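PDB 4BE3: alginate lyase, family PL7 from Zobellia galactanivorans, which degrades alginate as an exolytic lyase of family PL7, a family that breaks the glycosidic bonds of this polyuronate by beta-elimination. Local coordinates for residues L82-K87 and V298-A303; G130-S135 and P174-D179; W152-A157 and P228-T233; T156-Y161 and L200-E205. One frame throughout, in Å; residues are numbered along the deposited sequence. Where two conformers were deposited one is given.

Contact 1: L82-K87 and V298-A303; sequences LNATLK and VWFKEA
Lys87 and Trp299 form an antiparallel hydrogen-bonded pair: Trp299 N reaches Lys87 O at 2.9 Å and almost straight (176°), and Lys87 N answers to Trp299 O. Towards Thr85 the regular spacing breaks. Thr85 O accepts Lys301 N at 2.8 Å and, weakly, Glu302 N at 3.4 Å, while Thr85 N donates to Glu302 O at 3.0 Å. Apolar packing fills the face that bears Ala84, Leu86 and Phe300. With CG anti to its carbonyl carbon (chi1 -76°), the Phe300 side chain runs beside Leu86 in the same direction, and Leu86 CB lies over one ring face, 3.9 Å from the centroid; Ala84 CB meets the ring edge, 3.9 Å from Phe300 CE2. With an alanine in place of Phe300, Leu86 CB would probably lose the surface it rests on and a gap would open beside Ala84. On the other face Lys87 CE passes Trp299 CE3 at 3.6 Å on its way to a salt bridge with Glu41. A water joins Thr85 OG1, which also bonds Ser188, weakly to Glu302 OE1; Glu302 OE2 bonds Thr304 OG1. Lys301 and Glu302 together facing Thr85 make a classic beta bulge, set in the seven-stranded antiparallel sheet of the PL7 beta-sandwich.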
loop_
_atom_site.group_PDB
_atom_site.type_symbol
_atom_site.label_atom_id
_atom_site.label_comp_id
_atom_site.label_asym_id
_atom_site.label_seq_id
_atom_site.Cartn_x
_atom_site.Cartn_y
_atom_site.Cartn_z
ATOM N N LEU A 82 -9.845 -7.270 -1.051
ATOM C CA LEU A 82 -10.570 -7.514 0.133
ATOM C C LEU A 82 -11.449 -8.763 -0.139
ATOM O O LEU A 82 -12.136 -8.816 -1.175
ATOM C CB LEU A 82 -11.526 -6.333 0.447
ATOM C CG LEU A 82 -12.551 -6.597 1.541
ATOM C CD1 LEU A 82 -11.830 -6.765 2.964
ATOM C CD2 LEU A 82 -13.448 -5.297 1.636
ATOM N N ASN A 83 -11.409 -9.765 0.739
ATOM C CA ASN A 83 -12.301 -10.920 0.660
ATOM C C ASN A 83 -13.172 -10.984 1.862
ATOM O O ASN A 83 -12.676 -10.905 3.014
ATOM C CB ASN A 83 -11.414 -12.234 0.687
ATOM C CG ASN A 83 -10.836 -12.550 -0.692
ATOM O OD1 ASN A 83 -11.539 -13.170 -1.532
ATOM N ND2 ASN A 83 -9.764 -12.005 -1.013
ATOM N N ALA A 84 -14.506 -11.186 1.675
ATOM C CA ALA A 84 -15.351 -11.339 2.766
ATOM C C ALA A 84 -16.356 -12.489 2.585
ATOM O O ALA A 84 -16.744 -12.798 1.494
ATOM C CB ALA A 84 -16.177 -10.059 3.009
ATOM N N THR A 85 -16.727 -13.162 3.657
ATOM C CA THR A 85 -17.850 -14.125 3.605
ATOM C C THR A 85 -18.759 -13.713 4.701
ATOM O O THR A 85 -18.332 -13.537 5.873
ATOM C CB THR A 85 -17.328 -15.573 3.850
ATOM O OG1 THR A 85 -16.483 -15.910 2.707
ATOM C CG2 THR A 85 -18.460 -16.504 3.873
ATOM N N LEU A 86 -20.064 -13.643 4.422
ATOM C CA LEU A 86 -20.949 -12.963 5.408
ATOM C C LEU A 86 -22.402 -13.428 5.202
ATOM O O LEU A 86 -22.649 -14.142 4.230
ATOM C CB LEU A 86 -20.908 -11.407 5.155
ATOM C CG LEU A 86 -21.456 -10.995 3.727
ATOM C CD1 LEU A 86 -22.117 -9.623 3.899
ATOM C CD2 LEU A 86 -20.286 -10.836 2.740
ATOM N N LYS A 87 -23.316 -13.062 6.104
ATOM C CA LYS A 87 -24.761 -13.204 5.833
ATOM C C LYS A 87 -25.365 -12.011 6.439
ATOM O O LYS A 87 -24.932 -11.538 7.516
ATOM C CB LYS A 87 -25.302 -14.538 6.319
ATOM C CG LYS A 87 -25.021 -14.808 7.803
ATOM C CD LYS A 87 -25.314 -16.280 8.088
ATOM C CE LYS A 87 -25.235 -16.474 9.626
ATOM N NZ LYS A 87 -25.563 -17.930 9.790
ATOM N N VAL A 298 -25.249 -7.442 10.202
ATOM C CA VAL A 298 -24.578 -8.218 9.133
ATOM C C VAL A 298 -23.481 -9.039 9.928
ATOM O O VAL A 298 -22.817 -8.428 10.805
ATOM C CB VAL A 298 -23.822 -7.274 8.204
ATOM C CG1 VAL A 298 -23.131 -8.089 7.065
ATOM C CG2 VAL A 298 -24.831 -6.246 7.487
ATOM N N TRP A 299 -23.353 -10.319 9.592
ATOM C CA TRP A 299 -22.391 -11.176 10.292
ATOM C C TRP A 299 -21.338 -11.610 9.366
ATOM O O TRP A 299 -21.624 -11.974 8.233
ATOM C CB TRP A 299 -23.117 -12.404 10.760
ATOM C CG TRP A 299 -24.098 -12.211 11.854
ATOM C CD1 TRP A 299 -24.720 -11.017 12.360
ATOM C CD2 TRP A 299 -24.650 -13.274 12.622
ATOM N NE1 TRP A 299 -25.589 -11.350 13.375
ATOM C CE2 TRP A 299 -25.597 -12.688 13.556
ATOM C CE3 TRP A 299 -24.470 -14.683 12.601
ATOM C CZ2 TRP A 299 -26.328 -13.477 14.491
ATOM C CZ3 TRP A 299 -25.211 -15.468 13.546
ATOM C CH2 TRP A 299 -26.143 -14.876 14.421
ATOM N N PHE A 300 -20.066 -11.556 9.768
ATOM C CA PHE A 300 -19.034 -11.949 8.847
ATOM C C PHE A 300 -18.307 -13.099 9.428
ATOM O O PHE A 300 -18.011 -13.096 10.678
ATOM C CB PHE A 300 -17.988 -10.814 8.696
ATOM C CG PHE A 300 -18.472 -9.667 7.834
ATOM C CD1 PHE A 300 -19.375 -8.757 8.371
ATOM C CD2 PHE A 300 -17.990 -9.600 6.511
ATOM C CE1 PHE A 300 -19.789 -7.683 7.592
ATOM C CE2 PHE A 300 -18.464 -8.496 5.708
ATOM C CZ PHE A 300 -19.399 -7.638 6.263
ATOM N N LYS A 301 -17.956 -14.056 8.607
ATOM C CA LYS A 301 -17.072 -15.092 9.232
ATOM C C LYS A 301 -15.656 -15.008 8.650
ATOM O O LYS A 301 -14.722 -15.689 9.093
ATOM C CB LYS A 301 -17.657 -16.465 9.017
ATOM C CG LYS A 301 -17.704 -16.892 7.628
ATOM C CD LYS A 301 -18.067 -18.334 7.849
ATOM C CE LYS A 301 -17.644 -19.226 6.733
ATOM N NZ LYS A 301 -18.597 -20.386 6.768
ATOM N N GLU A 302 -15.479 -14.241 7.610
ATOM C CA GLU A 302 -14.098 -14.088 7.103
ATOM C C GLU A 302 -14.025 -12.672 6.567
ATOM O O GLU A 302 -15.043 -12.136 5.960
ATOM C CB GLU A 302 -13.883 -15.046 5.962
ATOM C CG GLU A 302 -12.677 -14.468 5.135
ATOM C CD GLU A 302 -11.899 -15.442 4.215
ATOM O OE1 GLU A 302 -12.520 -16.311 3.613
ATOM O OE2 GLU A 302 -10.620 -15.297 4.045
ATOM N N ALA A 303 -12.911 -11.956 6.848
ATOM C CA ALA A 303 -12.663 -10.585 6.289
ATOM C C ALA A 303 -11.124 -10.591 6.153
ATOM O O ALA A 303 -10.397 -10.574 7.189
ATOM C CB ALA A 303 -13.117 -9.532 7.261
HETATM O O HOH W 1 -14.134 -14.703 2.007
#

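Contact 2: G130-S135 and P174-D179; sequences GHTKGS and PEEPED
Glu176 OE1 gathers two backbone amides from the turn that leads into strand 133-141, Thr132 N at 2.9 Å and Lys133 N at 3.0 Å. The first comes nearly in line with the C-O bond, the second from above the carboxylate plane. With CG of Glu176 placed between its backbone N and carbonyl carbon (chi1 83°) and the chain extended beyond, the carboxylate reaches these amides. A third hydrogen bond runs from Lys133 NZ to Glu178 O at 3.1 Å, the lysine chain bending at chi3 and chi4, with CD and CE beside Pro177 O. Lys133 NZ also lies 4.2 Å from Glu178 OE1, too far for a salt bridge. The remaining contacts are packing. The His131 and Glu176 side chains run antiparallel past one another, and Glu176 CB sits over one face of the imidazole, 3.6 Å from its centroid; Phe128 also meets this ring. Pro177 CG touches Ser135 OG at 3.5 Å, while that hydroxyl bonds Tyr161 N. This fastens the loop that leads into strand 181-182 to the start of strand 133-141, with which that strand pairs. Two N-H groups on one oxygen, with a lysine nearby, are likely to stabilise the ionised form of Glu176.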
loop_
_atom_site.group_PDB
_atom_site.type_symbol
_atom_site.label_atom_id
_atom_site.label_comp_id
_atom_site.label_asym_id
_atom_site.label_seq_id
_atom_site.Cartn_x
_atom_site.Cartn_y
_atom_site.Cartn_z
ATOM N N GLY A 130 -41.172 -8.115 4.376
ATOM C CA GLY A 130 -42.021 -9.306 4.025
ATOM C C GLY A 130 -41.417 -10.241 3.014
ATOM O O GLY A 130 -41.795 -11.385 3.055
ATOM N N HIS A 131 -40.430 -9.853 2.179
ATOM C CA HIS A 131 -39.849 -10.744 1.229
ATOM C C HIS A 131 -38.947 -11.755 1.883
ATOM O O HIS A 131 -38.352 -11.455 2.934
ATOM C CB HIS A 131 -38.971 -9.998 0.149
ATOM C CG HIS A 131 -39.819 -9.210 -0.828
ATOM N ND1 HIS A 131 -39.304 -8.492 -1.876
ATOM C CD2 HIS A 131 -41.195 -9.058 -0.868
ATOM C CE1 HIS A 131 -40.351 -7.897 -2.535
ATOM N NE2 HIS A 131 -41.491 -8.256 -1.928
ATOM N N THR A 132 -38.860 -12.937 1.262
ATOM C CA THR A 132 -37.860 -13.917 1.771
ATOM C C THR A 132 -36.510 -13.579 1.096
ATOM O O THR A 132 -35.477 -13.632 1.768
ATOM C CB THR A 132 -38.292 -15.344 1.427
ATOM O OG1 THR A 132 -39.496 -15.577 2.205
ATOM C CG2 THR A 132 -37.218 -16.352 1.860
ATOM N N LYS A 133 -36.511 -13.238 -0.184
ATOM C CA LYS A 133 -35.204 -13.092 -0.863
ATOM C C LYS A 133 -34.999 -11.613 -1.059
ATOM O O LYS A 133 -35.919 -10.854 -1.473
ATOM C CB LYS A 133 -35.226 -13.706 -2.280
ATOM C CG LYS A 133 -35.337 -15.202 -2.073
ATOM C CD LYS A 133 -35.230 -15.931 -3.340
ATOM C CE LYS A 133 -36.545 -16.224 -3.922
ATOM N NZ LYS A 133 -36.410 -17.630 -4.407
ATOM N N GLY A 134 -33.729 -11.214 -0.870
ATOM C CA GLY A 134 -33.311 -9.830 -1.123
ATOM C C GLY A 134 -32.345 -9.857 -2.345
ATOM O O GLY A 134 -32.102 -10.920 -2.951
ATOM N N SER A 135 -31.750 -8.692 -2.647
ATOM C CA SER A 135 -30.916 -8.569 -3.806
ATOM C C SER A 135 -29.528 -8.115 -3.260
ATOM O O SER A 135 -29.400 -7.408 -2.258
ATOM C CB SER A 135 -31.410 -7.421 -4.708
ATOM O OG SER A 135 -32.738 -7.725 -5.223
ATOM N N PRO A 174 -42.086 -4.117 -5.174
ATOM C CA PRO A 174 -42.027 -4.992 -6.367
ATOM C C PRO A 174 -42.068 -6.449 -5.853
ATOM O O PRO A 174 -41.928 -6.698 -4.594
ATOM C CB PRO A 174 -40.627 -4.808 -6.927
ATOM C CG PRO A 174 -39.897 -3.877 -6.036
ATOM C CD PRO A 174 -40.778 -3.421 -4.856
ATOM N N GLU A 175 -42.231 -7.373 -6.750
ATOM C CA GLU A 175 -42.253 -8.759 -6.245
ATOM C C GLU A 175 -40.801 -9.178 -5.847
ATOM O O GLU A 175 -39.807 -8.538 -6.235
ATOM C CB GLU A 175 -42.753 -9.693 -7.266
ATOM C CG GLU A 175 -41.790 -9.881 -8.338
ATOM C CD GLU A 175 -42.339 -10.870 -9.436
ATOM O OE1 GLU A 175 -43.566 -11.017 -9.605
ATOM O OE2 GLU A 175 -41.530 -11.472 -10.176
ATOM N N GLU A 176 -40.706 -10.169 -5.034
ATOM C CA GLU A 176 -39.337 -10.570 -4.547
ATOM C C GLU A 176 -38.558 -11.102 -5.731
ATOM O O GLU A 176 -39.140 -11.753 -6.660
ATOM C CB GLU A 176 -39.358 -11.506 -3.323
ATOM C CG GLU A 176 -39.549 -12.864 -3.767
ATOM C CD GLU A 176 -39.513 -13.878 -2.648
ATOM O OE1 GLU A 176 -39.132 -13.595 -1.559
ATOM O OE2 GLU A 176 -39.886 -15.044 -2.926
ATOM N N PRO A 177 -37.221 -10.874 -5.729
ATOM C CA PRO A 177 -36.441 -11.356 -6.833
ATOM C C PRO A 177 -36.346 -12.875 -6.711
ATOM O O PRO A 177 -35.849 -13.395 -5.676
ATOM C CB PRO A 177 -35.073 -10.685 -6.577
ATOM C CG PRO A 177 -34.984 -10.379 -5.099
ATOM C CD PRO A 177 -36.460 -9.974 -4.816
ATOM N N GLU A 178 -36.641 -13.557 -7.773
ATOM C CA GLU A 178 -36.568 -15.034 -7.750
ATOM C C GLU A 178 -35.160 -15.558 -7.605
ATOM O O GLU A 178 -34.938 -16.556 -6.892
ATOM C CB GLU A 178 -37.193 -15.593 -9.064
ATOM C CG GLU A 178 -36.638 -16.958 -9.500
ATOM C CD GLU A 178 -37.115 -18.104 -8.612
ATOM O OE1 GLU A 178 -38.261 -18.021 -8.135
ATOM O OE2 GLU A 178 -36.329 -19.077 -8.408
ATOM N N ASP A 179 -34.194 -14.822 -8.127
ATOM C CA ASP A 179 -32.839 -15.332 -7.999
ATOM C C ASP A 179 -32.117 -14.662 -6.761
ATOM O O ASP A 179 -30.901 -14.695 -6.693
ATOM C CB ASP A 179 -32.036 -15.006 -9.274
ATOM C CG ASP A 179 -31.991 -13.511 -9.583
ATOM O OD1 ASP A 179 -33.022 -12.776 -9.265
ATOM O OD2 ASP A 179 -30.904 -12.986 -10.077
#

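Contact 3: W152-A157 and P228-T233; sequences WDYSTA and PQQIKT
Trp152, Tyr154 and Ser155, on and just before strand 153-157, meet the first turn of the short helix 229-234; the helix packs along the edge of this strand, which pairs with strand 133-141 in the larger antiparallel sheet. The axes of the two segments come within 8.5 Å at 117°. Pro228, at the N-cap position, and Ile231 supply aliphatic carbons to two aromatic faces. Ile231 CG1 stands over the six-membered ring of Trp152, 3.8 Å from its centroid, the two side chains crossing at about a right angle, and Ile231 CD1 packs against Trp152 CE3 at 3.5 Å. Pro228 CG lies over one face of Tyr154, 4.0 Å from the centroid, and Pro228 CD reaches Trp152 CH2 at 3.8 Å. With CG anti to the backbone N (chi1 178°), the tyrosine ring is carried toward the proline. Gln230, extended along its length, brings its amide group up to the backbone of Ser155, and that amide is turned only 31° from the plane of the Tyr154 ring. Asp153 forms a salt bridge with Lys122. Most of the contact is thus CH-pi and aliphatic packing, the indole N-H of Trp152 being satisfied by Gly242 O, outside both segments.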
loop_
_atom_site.group_PDB
_atom_site.type_symbol
_atom_site.label_atom_id
_atom_site.label_comp_id
_atom_site.label_asym_id
_atom_site.label_seq_id
_atom_site.Cartn_x
_atom_site.Cartn_y
_atom_site.Cartn_z
ATOM N N TRP A 152 -23.406 10.856 -9.060
ATOM C CA TRP A 152 -24.452 9.819 -8.980
ATOM C C TRP A 152 -23.697 8.493 -8.908
ATOM O O TRP A 152 -22.497 8.452 -9.231
ATOM C CB TRP A 152 -25.311 9.878 -10.301
ATOM C CG TRP A 152 -24.600 10.201 -11.617
ATOM C CD1 TRP A 152 -24.503 11.414 -12.234
ATOM C CD2 TRP A 152 -23.857 9.260 -12.482
ATOM N NE1 TRP A 152 -23.793 11.265 -13.417
ATOM C CE2 TRP A 152 -23.409 9.980 -13.584
ATOM C CE3 TRP A 152 -23.593 7.849 -12.393
ATOM C CZ2 TRP A 152 -22.720 9.393 -14.649
ATOM C CZ3 TRP A 152 -22.904 7.237 -13.461
ATOM C CH2 TRP A 152 -22.456 8.006 -14.553
ATOM N N ASP A 153 -24.474 7.477 -8.586
ATOM C CA ASP A 153 -24.032 6.077 -8.503
ATOM C C ASP A 153 -24.673 5.355 -9.682
ATOM O O ASP A 153 -25.851 5.602 -10.013
ATOM C CB ASP A 153 -24.600 5.416 -7.272
ATOM C CG ASP A 153 -23.844 5.697 -5.983
ATOM O OD1 ASP A 153 -23.207 6.772 -5.805
ATOM O OD2 ASP A 153 -23.938 4.831 -5.083
ATOM N N TYR A 154 -23.964 4.423 -10.273
ATOM C CA TYR A 154 -24.501 3.548 -11.292
ATOM C C TYR A 154 -24.533 2.163 -10.698
ATOM O O TYR A 154 -23.533 1.671 -10.176
ATOM C CB TYR A 154 -23.551 3.573 -12.423
ATOM C CG TYR A 154 -24.017 2.628 -13.515
ATOM C CD1 TYR A 154 -25.342 2.690 -14.027
ATOM C CD2 TYR A 154 -23.205 1.544 -13.909
ATOM C CE1 TYR A 154 -25.797 1.729 -15.002
ATOM C CE2 TYR A 154 -23.594 0.671 -14.928
ATOM C CZ TYR A 154 -24.873 0.762 -15.468
ATOM O OH TYR A 154 -25.204 -0.154 -16.389
ATOM N N SER A 155 -25.729 1.540 -10.628
ATOM C CA SER A 155 -25.926 0.343 -9.859
ATOM C C SER A 155 -26.005 -0.907 -10.737
ATOM O O SER A 155 -26.729 -0.921 -11.774
ATOM C CB SER A 155 -27.314 0.489 -9.062
ATOM O OG SER A 155 -27.417 -0.613 -8.206
ATOM N N THR A 156 -25.356 -1.978 -10.361
ATOM C CA THR A 156 -25.278 -3.183 -11.192
ATOM C C THR A 156 -25.708 -4.366 -10.379
ATOM O O THR A 156 -25.116 -4.647 -9.270
ATOM C CB THR A 156 -23.820 -3.412 -11.631
ATOM O OG1 THR A 156 -23.458 -2.365 -12.549
ATOM C CG2 THR A 156 -23.664 -4.741 -12.425
ATOM N N ALA A 157 -26.717 -5.119 -10.804
ATOM C CA ALA A 157 -27.170 -6.258 -10.052
ATOM C C ALA A 157 -26.240 -7.461 -9.998
ATOM O O ALA A 157 -25.504 -7.717 -11.027
ATOM C CB ALA A 157 -28.491 -6.748 -10.655
ATOM N N PRO A 228 -25.580 6.661 -18.144
ATOM C CA PRO A 228 -26.559 5.595 -18.441
ATOM C C PRO A 228 -28.064 6.003 -18.275
ATOM O O PRO A 228 -28.440 6.820 -17.446
ATOM C CB PRO A 228 -26.229 4.519 -17.383
ATOM C CG PRO A 228 -24.791 4.746 -17.021
ATOM C CD PRO A 228 -24.604 6.264 -17.115
ATOM N N GLN A 229 -28.934 5.367 -19.050
ATOM C CA GLN A 229 -30.371 5.603 -18.786
ATOM C C GLN A 229 -30.807 5.344 -17.385
ATOM O O GLN A 229 -31.762 6.010 -16.875
ATOM C CB GLN A 229 -31.204 4.719 -19.772
ATOM C CG GLN A 229 -32.705 5.222 -19.915
ATOM C CD GLN A 229 -32.860 6.615 -20.644
ATOM O OE1 GLN A 229 -31.960 7.044 -21.350
ATOM N NE2 GLN A 229 -34.013 7.360 -20.416
ATOM N N GLN A 230 -30.140 4.400 -16.641
ATOM C CA GLN A 230 -30.523 4.147 -15.305
ATOM C C GLN A 230 -30.407 5.423 -14.477
ATOM O O GLN A 230 -31.259 5.601 -13.588
ATOM C CB GLN A 230 -29.564 3.078 -14.652
ATOM C CG GLN A 230 -29.973 2.833 -13.161
ATOM C CD GLN A 230 -28.906 1.913 -12.496
ATOM O OE1 GLN A 230 -28.850 0.603 -12.760
ATOM N NE2 GLN A 230 -27.995 2.554 -11.838
ATOM N N ILE A 231 -29.381 6.217 -14.767
ATOM C CA ILE A 231 -29.125 7.460 -13.939
ATOM C C ILE A 231 -30.257 8.476 -14.306
ATOM O O ILE A 231 -30.885 9.033 -13.462
ATOM C CB ILE A 231 -27.830 8.132 -14.310
ATOM C CG1 ILE A 231 -26.595 7.196 -14.096
ATOM C CG2 ILE A 231 -27.699 9.470 -13.555
ATOM C CD1 ILE A 231 -26.716 6.364 -12.928
ATOM N N LYS A 232 -30.536 8.600 -15.607
ATOM C CA LYS A 232 -31.587 9.633 -16.039
ATOM C C LYS A 232 -32.859 9.273 -15.333
ATOM O O LYS A 232 -33.629 10.186 -14.861
ATOM C CB LYS A 232 -31.845 9.508 -17.536
ATOM C CG LYS A 232 -30.502 9.560 -18.241
ATOM C CD LYS A 232 -30.005 10.886 -18.783
ATOM C CE LYS A 232 -29.692 10.649 -20.284
ATOM N NZ LYS A 232 -29.714 11.910 -21.142
ATOM N N THR A 233 -33.212 7.964 -15.306
ATOM C CA THR A 233 -34.434 7.506 -14.694
ATOM C C THR A 233 -34.389 7.642 -13.144
ATOM O O THR A 233 -35.319 8.217 -12.526
ATOM C CB THR A 233 -34.683 6.008 -15.040
ATOM O OG1 THR A 233 -34.950 6.010 -16.458
ATOM C CG2 THR A 233 -36.065 5.514 -14.341
#

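Contact 4: T156-Y161 and L200-E205; sequences TAVWGY and LTFSSE
Val158 points its two methyl groups at Phe202 from across the sandwich, one for the ring and one for its root. CG2 stands over the middle of the phenyl face, 3.7 Å from the centroid and only 12° off the ring normal, a CH-pi contact in which valine and phenylalanine cross at about a right angle. CG1, set anti to the backbone N of Val158 (chi1 -179°), comes down at 3.5 Å from Phe202 CB, and the same methyl lies over the centre of the Trp159 ring of its own segment. Trp159 approaches the opposing strand with the far end of its indole: CH2 meets Phe202 CB at 3.6 Å, and Ser203 N lies near the ring plane at its edge, 3.5 Å from CH2. The chain turns a corner at Val158, where Val158 and Trp159 both face Val136 in a classic beta bulge; the corner that ends strand 153-157 of the larger sheet packs on strand 197-203 of the seven-stranded one, in the sheet-on-sheet interior of a beta-sandwich. Were Phe202 replaced by a serine, Val158 CG2 would probably lose the ring face beneath it and a gap would open between the sheets. Ser204 CB borders the indole at 3.9 Å from Trp159 CH2, its hydroxyl bonded to Glu186 O. The indole N-H of Trp159 is held by Lys208 O, and His207 brings a further ring against the tryptophan.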
loop_
_atom_site.group_PDB
_atom_site.type_symbol
_atom_site.label_atom_id
_atom_site.label_comp_id
_atom_site.label_asym_id
_atom_site.label_seq_id
_atom_site.Cartn_x
_atom_site.Cartn_y
_atom_site.Cartn_z
ATOM N N THR A 156 -25.356 -1.978 -10.361
ATOM C CA THR A 156 -25.278 -3.183 -11.192
ATOM C C THR A 156 -25.708 -4.366 -10.379
ATOM O O THR A 156 -25.116 -4.647 -9.270
ATOM C CB THR A 156 -23.820 -3.412 -11.631
ATOM O OG1 THR A 156 -23.458 -2.365 -12.549
ATOM C CG2 THR A 156 -23.664 -4.741 -12.425
ATOM N N ALA A 157 -26.717 -5.119 -10.804
ATOM C CA ALA A 157 -27.170 -6.258 -10.052
ATOM C C ALA A 157 -26.240 -7.461 -9.998
ATOM O O ALA A 157 -25.504 -7.717 -11.027
ATOM C CB ALA A 157 -28.491 -6.748 -10.655
ATOM N N VAL A 158 -26.133 -8.080 -8.825
ATOM C CA VAL A 158 -25.394 -9.353 -8.753
ATOM C C VAL A 158 -26.412 -10.502 -8.751
ATOM O O VAL A 158 -26.462 -11.338 -9.756
ATOM C CB VAL A 158 -24.517 -9.423 -7.408
ATOM C CG1 VAL A 158 -23.772 -10.763 -7.414
ATOM C CG2 VAL A 158 -23.547 -8.222 -7.546
ATOM N N TRP A 159 -27.197 -10.630 -7.690
ATOM C CA TRP A 159 -28.317 -11.664 -7.634
ATOM C C TRP A 159 -29.517 -10.803 -7.289
ATOM O O TRP A 159 -29.515 -10.019 -6.318
ATOM C CB TRP A 159 -28.119 -12.596 -6.468
ATOM C CG TRP A 159 -26.820 -13.392 -6.690
ATOM C CD1 TRP A 159 -26.532 -14.296 -7.704
ATOM C CD2 TRP A 159 -25.716 -13.398 -5.796
ATOM N NE1 TRP A 159 -25.243 -14.861 -7.506
ATOM C CE2 TRP A 159 -24.722 -14.344 -6.333
ATOM C CE3 TRP A 159 -25.447 -12.677 -4.590
ATOM C CZ2 TRP A 159 -23.482 -14.538 -5.738
ATOM C CZ3 TRP A 159 -24.167 -12.928 -3.950
ATOM C CH2 TRP A 159 -23.206 -13.846 -4.537
ATOM N N GLY A 160 -30.553 -10.836 -8.158
ATOM C CA GLY A 160 -31.722 -10.050 -7.784
ATOM C C GLY A 160 -31.756 -8.752 -8.578
ATOM O O GLY A 160 -31.261 -8.691 -9.738
ATOM N N TYR A 161 -32.205 -7.714 -7.903
ATOM C CA TYR A 161 -32.379 -6.438 -8.566
ATOM C C TYR A 161 -31.169 -5.504 -8.310
ATOM O O TYR A 161 -30.334 -5.760 -7.433
ATOM C CB TYR A 161 -33.504 -5.688 -7.893
ATOM C CG TYR A 161 -34.859 -6.434 -8.063
ATOM C CD1 TYR A 161 -35.186 -7.045 -9.292
ATOM C CD2 TYR A 161 -35.715 -6.496 -6.978
ATOM C CE1 TYR A 161 -36.462 -7.759 -9.444
ATOM C CE2 TYR A 161 -37.006 -7.115 -7.143
ATOM C CZ TYR A 161 -37.301 -7.679 -8.400
ATOM O OH TYR A 161 -38.566 -8.330 -8.570
ATOM N N LEU A 200 -14.286 -7.881 -9.624
ATOM C CA LEU A 200 -15.152 -8.331 -8.567
ATOM C C LEU A 200 -15.573 -9.754 -8.773
ATOM O O LEU A 200 -15.751 -10.172 -9.948
ATOM C CB LEU A 200 -16.462 -7.420 -8.572
ATOM C CG LEU A 200 -16.129 -5.948 -8.544
ATOM C CD1 LEU A 200 -17.601 -5.236 -8.599
ATOM C CD2 LEU A 200 -15.464 -5.595 -7.199
ATOM N N THR A 201 -15.683 -10.461 -7.623
ATOM C CA THR A 201 -16.240 -11.841 -7.746
ATOM C C THR A 201 -17.242 -11.959 -6.668
ATOM O O THR A 201 -16.914 -11.747 -5.455
ATOM C CB THR A 201 -15.139 -12.902 -7.564
ATOM O OG1 THR A 201 -14.093 -12.605 -8.521
ATOM C CG2 THR A 201 -15.653 -14.400 -7.832
ATOM N N PHE A 202 -18.399 -12.513 -6.980
ATOM C CA PHE A 202 -19.422 -12.780 -5.970
ATOM C C PHE A 202 -19.894 -14.221 -6.029
ATOM O O PHE A 202 -20.106 -14.703 -7.141
ATOM C CB PHE A 202 -20.700 -11.917 -6.326
ATOM C CG PHE A 202 -20.461 -10.456 -6.145
ATOM C CD1 PHE A 202 -20.717 -9.894 -4.875
ATOM C CD2 PHE A 202 -20.041 -9.698 -7.228
ATOM C CE1 PHE A 202 -20.604 -8.509 -4.684
ATOM C CE2 PHE A 202 -19.906 -8.289 -7.084
ATOM C CZ PHE A 202 -20.166 -7.719 -5.779
ATOM N N SER A 203 -19.927 -14.918 -4.886
ATOM C CA SER A 203 -20.303 -16.341 -4.964
ATOM C C SER A 203 -21.194 -16.677 -3.788
ATOM O O SER A 203 -21.160 -16.023 -2.728
ATOM C CB SER A 203 -18.991 -17.204 -4.937
ATOM O OG SER A 203 -18.330 -17.015 -3.698
ATOM N N SER A 204 -22.036 -17.685 -3.969
ATOM C CA SER A 204 -22.908 -18.123 -2.910
ATOM C C SER A 204 -23.411 -19.542 -3.275
ATOM O O SER A 204 -23.694 -19.815 -4.425
ATOM C CB SER A 204 -24.099 -17.206 -2.763
ATOM O OG SER A 204 -24.939 -17.645 -1.703
ATOM N N GLU A 205 -23.388 -20.438 -2.304
ATOM C CA GLU A 205 -23.706 -21.837 -2.646
ATOM C C GLU A 205 -25.122 -21.939 -3.301
ATOM O O GLU A 205 -26.156 -21.440 -2.796
ATOM C CB GLU A 205 -23.610 -22.666 -1.370
ATOM C CG GLU A 205 -24.212 -24.070 -1.424
ATOM C CD GLU A 205 -23.471 -25.001 -2.342
ATOM O OE1 GLU A 205 -22.253 -24.751 -2.558
ATOM O OE2 GLU A 205 -24.117 -25.969 -2.847
#

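In the fold
Along the chain, contact 1 joins the most distant segments and brackets the other three; contact 2 crosses both contact 3 and contact 4, their segments alternating. Contacts 1 and 4 reach the seven-stranded sheet, their centres 14 Å apart. Strands 133-141 and 153-157, of contacts 2 and 3, are neighbours in the larger sheet. Contacts 3 and 4 share Thr156 and Ala157. Contacts 2 and 4 touch through Tyr161, their centres 14 Å apart, whereas contacts 1 and 3 lie on opposite sides of the chain's centre. Contact 4 packs one sheet on the other, contact 1 joins two strands within a sheet, and contacts 2 and 3 attach a loop and a helix to the larger sheet; the side chain of Asp153 lies about 13 Å from the bound tartrate.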